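Long-range contact in cadherin-23 (Mus musculus, PDB 5VH2), which binds calcium through its cadherin repeats and probably serves as an adhesion protein in the mechanotransduction of hearing: residues A[11-16]-A[97-102]. The protein carries 1 engineered substitution. Sequence-based numbering, arbitrary orientation.
Sequences QQYNRL and CSVYVT
Parallel pairing within a cadherin repeat, a Greek-key beta sandwich, joins 11-16, in the second part of the split N-terminal strand, to 97-102 in the last strand. Five backbone hydrogen bonds hold the pair in register. Tyr100 is held through both its backbone N and its backbone O: N donates to Tyr13 O (2.8 Å), and O accepts from Arg15 N (2.8 Å). Ser98 N and Thr102 N donate to Gln11 O and Arg15 O, and Ser98 O accepts from Tyr13 N.

On the face of Gln12, Asn14 and Tyr100, Gln12 NE2 donates to Asn14 OD1 (2.6 Å). This amide pair meets Tyr100 at CB, 3.4 Å from Gln12 NE2. Asn14 OD1 lies at the ring edge, 3.5 Å from Tyr100 CD2. Leu16 CD2 comes obliquely to the ring, 4.0 Å from Tyr100 CD2. A serine in place of Tyr100 would probably leave Leu16 CD2 and Asn14 OD1 without the ring carbon beside them.

On the other face, Cys97 SG sits at the Tyr13 ring edge, 3.8 Å from Tyr13 CE1. Tyr13 OH hydrogen-bonds with Thr9 OG1 and Arg32 backbone N. Tyr13, Val99 and Val101 pack on strand 27-34 of the opposing sheet, while strand 78-87 pairs with the far side of 97-102.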
ATOM      1  N   GLN A  11     -26.543   2.612 -15.501  1.00 20.98           N
ATOM      2  CA  GLN A  11     -26.917   1.607 -14.496  1.00 20.50           C
ATOM      3  C   GLN A  11     -25.800   1.346 -13.463  1.00 19.99           C
ATOM      4  O   GLN A  11     -26.056   1.307 -12.258  1.00 19.58           O
ATOM      5  CB  GLN A  11     -27.314   0.287 -15.169  1.00 20.72           C
ATOM      6  CG  GLN A  11     -28.753   0.286 -15.637  1.00 21.10           C
ATOM      7  CD  GLN A  11     -29.284  -1.103 -15.946  1.00 21.22           C
ATOM      8  OE1 GLN A  11     -29.134  -1.556 -17.056  1.00 21.74           O
ATOM      9  NE2 GLN A  11     -29.970  -1.745 -14.996  1.00 20.82           N
ATOM     10  N   GLN A  12     -24.590   1.101 -13.966  1.00 20.11           N
ATOM     11  CA  GLN A  12     -23.393   1.016 -13.120  1.00 19.80           C
ATOM     12  C   GLN A  12     -22.396   2.049 -13.632  1.00 20.04           C
ATOM     13  O   GLN A  12     -22.004   2.015 -14.808  1.00 20.47           O
ATOM     14  CB  GLN A  12     -22.757  -0.383 -13.130  1.00 19.78           C
ATOM     15  CG  GLN A  12     -21.648  -0.536 -12.091  1.00 19.51           C
ATOM     16  CD  GLN A  12     -20.774  -1.784 -12.300  1.00 19.67           C
ATOM     17  OE1 GLN A  12     -21.203  -2.938 -12.091  1.00 19.60           O
ATOM     18  NE2 GLN A  12     -19.554  -1.560 -12.728  1.00 19.95           N
ATOM     19  N   TYR A  13     -22.011   2.980 -12.757  1.00 19.82           N
ATOM     20  CA  TYR A  13     -20.904   3.878 -13.071  1.00 20.01           C
ATOM     21  C   TYR A  13     -19.580   3.214 -12.690  1.00 19.94           C
ATOM     22  O   TYR A  13     -19.543   2.363 -11.775  1.00 19.67           O
ATOM     23  CB  TYR A  13     -21.057   5.204 -12.337  1.00 19.91           C
ATOM     24  CG  TYR A  13     -22.214   6.069 -12.806  1.00 20.13           C
ATOM     25  CD1 TYR A  13     -23.486   5.933 -12.269  1.00 19.99           C
ATOM     26  CD2 TYR A  13     -22.013   7.073 -13.758  1.00 20.54           C
ATOM     27  CE1 TYR A  13     -24.537   6.764 -12.666  1.00 20.30           C
ATOM     28  CE2 TYR A  13     -23.046   7.899 -14.190  1.00 20.86           C
ATOM     29  CZ  TYR A  13     -24.304   7.754 -13.632  1.00 20.75           C
ATOM     30  OH  TYR A  13     -25.316   8.602 -14.030  1.00 21.15           O
ATOM     31  N   ASN A  14     -18.512   3.614 -13.374  1.00 20.26           N
ATOM     32  CA  ASN A  14     -17.194   3.023 -13.188  1.00 20.35           C
ATOM     33  C   ASN A  14     -16.134   4.072 -12.997  1.00 20.47           C
ATOM     34  O   ASN A  14     -15.952   4.955 -13.851  1.00 20.75           O
ATOM     35  CB  ASN A  14     -16.783   2.187 -14.396  1.00 20.77           C
ATOM     36  CG  ASN A  14     -17.515   0.878 -14.466  1.00 20.72           C
ATOM     37  OD1 ASN A  14     -17.773   0.242 -13.450  1.00 20.37           O
ATOM     38  ND2 ASN A  14     -17.846   0.458 -15.672  1.00 21.12           N
ATOM     39  N   ARG A  15     -15.415   3.955 -11.885  1.00 20.32           N
ATOM     40  CA  ARG A  15     -14.137   4.637 -11.736  1.00 20.55           C
ATOM     41  C   ARG A  15     -13.022   3.634 -11.415  1.00 20.75           C
ATOM     42  O   ARG A  15     -12.965   3.098 -10.299  1.00 20.58           O
ATOM     43  CB  ARG A  15     -14.219   5.671 -10.621  1.00 20.36           C
ATOM     44  CG  ARG A  15     -12.888   6.372 -10.330  1.00 20.64           C
ATOM     45  CD  ARG A  15     -12.308   7.022 -11.572  1.00 20.98           C
ATOM     46  NE  ARG A  15     -11.014   7.627 -11.328  1.00 21.28           N
ATOM     47  CZ  ARG A  15     -10.821   8.770 -10.678  1.00 21.29           C
ATOM     48  NH1 ARG A  15      -9.583   9.242 -10.548  1.00 21.63           N
ATOM     49  NH2 ARG A  15     -11.829   9.403 -10.091  1.00 21.03           N
ATOM     50  N   LEU A  16     -12.138   3.406 -12.378  1.00 21.18           N
ATOM     51  CA  LEU A  16     -11.089   2.388 -12.278  1.00 21.51           C
ATOM     52  C   LEU A  16      -9.734   3.048 -12.058  1.00 21.86           C
ATOM     53  O   LEU A  16      -9.417   4.067 -12.687  1.00 22.02           O
ATOM     54  CB  LEU A  16     -11.039   1.526 -13.543  1.00 21.89           C
ATOM     55  CG  LEU A  16     -12.418   1.070 -14.063  1.00 21.66           C
ATOM     56  CD1 LEU A  16     -12.364   0.367 -15.402  1.00 22.15           C
ATOM     57  CD2 LEU A  16     -13.113   0.228 -13.005  1.00 21.25           C
ATOM     58  N   CYS A  97     -28.859   3.431  -9.131  1.00 19.20           N
ATOM     59  CA  CYS A  97     -27.670   2.942  -9.855  1.00 19.18           C
ATOM     60  C   CYS A  97     -26.681   2.373  -8.830  1.00 18.78           C
ATOM     61  O   CYS A  97     -26.899   2.471  -7.603  1.00 18.56           O
ATOM     62  CB  CYS A  97     -27.000   4.080 -10.631  1.00 19.50           C
ATOM     63  SG  CYS A  97     -26.298   5.391  -9.607  1.00 19.40           S
ATOM     64  N   SER A  98     -25.564   1.837  -9.306  1.00 18.78           N
ATOM     65  CA  SER A  98     -24.434   1.605  -8.416  1.00 18.57           C
ATOM     66  C   SER A  98     -23.159   2.225  -8.968  1.00 18.76           C
ATOM     67  O   SER A  98     -23.111   2.646 -10.122  1.00 19.05           O
ATOM     68  CB  SER A  98     -24.272   0.110  -8.133  1.00 18.39           C
ATOM     69  OG  SER A  98     -25.411  -0.398  -7.444  1.00 18.19           O
ATOM     70  N   VAL A  99     -22.135   2.326  -8.133  1.00 18.67           N
ATOM     71  CA  VAL A  99     -20.887   2.957  -8.516  1.00 18.88           C
ATOM     72  C   VAL A  99     -19.730   2.046  -8.124  1.00 18.89           C
ATOM     73  O   VAL A  99     -19.583   1.683  -6.946  1.00 18.74           O
ATOM     74  CB  VAL A  99     -20.736   4.336  -7.849  1.00 18.93           C
ATOM     75  CG1 VAL A  99     -19.412   5.001  -8.249  1.00 19.17           C
ATOM     76  CG2 VAL A  99     -21.892   5.239  -8.253  1.00 19.02           C
ATOM     77  N   TYR A 100     -18.948   1.629  -9.122  1.00 19.14           N
ATOM     78  CA  TYR A 100     -17.868   0.661  -8.914  1.00 19.27           C
ATOM     79  C   TYR A 100     -16.583   1.458  -8.922  1.00 19.53           C
ATOM     80  O   TYR A 100     -16.258   2.125  -9.931  1.00 19.76           O
ATOM     81  CB  TYR A 100     -17.899  -0.394 -10.035  1.00 19.48           C
ATOM     82  CG  TYR A 100     -16.832  -1.495 -10.023  1.00 19.75           C
ATOM     83  CD1 TYR A 100     -16.691  -2.364  -8.929  1.00 19.63           C
ATOM     84  CD2 TYR A 100     -16.071  -1.758 -11.167  1.00 20.20           C
ATOM     85  CE1 TYR A 100     -15.743  -3.387  -8.936  1.00 19.97           C
ATOM     86  CE2 TYR A 100     -15.126  -2.773 -11.196  1.00 20.54           C
ATOM     87  CZ  TYR A 100     -14.950  -3.588 -10.062  1.00 20.43           C
ATOM     88  OH  TYR A 100     -13.995  -4.611 -10.048  1.00 20.86           O
ATOM     89  N   VAL A 101     -15.892   1.439  -7.776  1.00 19.53           N
ATOM     90  CA  VAL A 101     -14.558   2.049  -7.664  1.00 19.85           C
ATOM     91  C   VAL A 101     -13.512   0.965  -7.403  1.00 20.15           C
ATOM     92  O   VAL A 101     -13.646   0.201  -6.460  1.00 20.07           O
ATOM     93  CB  VAL A 101     -14.518   3.070  -6.515  1.00 19.79           C
ATOM     94  CG1 VAL A 101     -13.176   3.787  -6.481  1.00 20.17           C
ATOM     95  CG2 VAL A 101     -15.650   4.087  -6.672  1.00 19.56           C
ATOM     96  N   THR A 102     -12.494   0.871  -8.267  1.00 20.54           N
ATOM     97  CA  THR A 102     -11.327   0.024  -8.010  1.00 20.98           C
ATOM     98  C   THR A 102     -10.099   0.907  -7.798  1.00 21.35           C
ATOM     99  O   THR A 102     -10.002   2.004  -8.360  1.00 21.35           O
ATOM    100  CB  THR A 102     -11.031  -0.963  -9.150  1.00 21.30           C
ATOM    101  OG1 THR A 102     -10.578  -0.250 -10.290  1.00 21.55           O
ATOM    102  CG2 THR A 102     -12.231  -1.756  -9.531  1.00 21.01           C
TER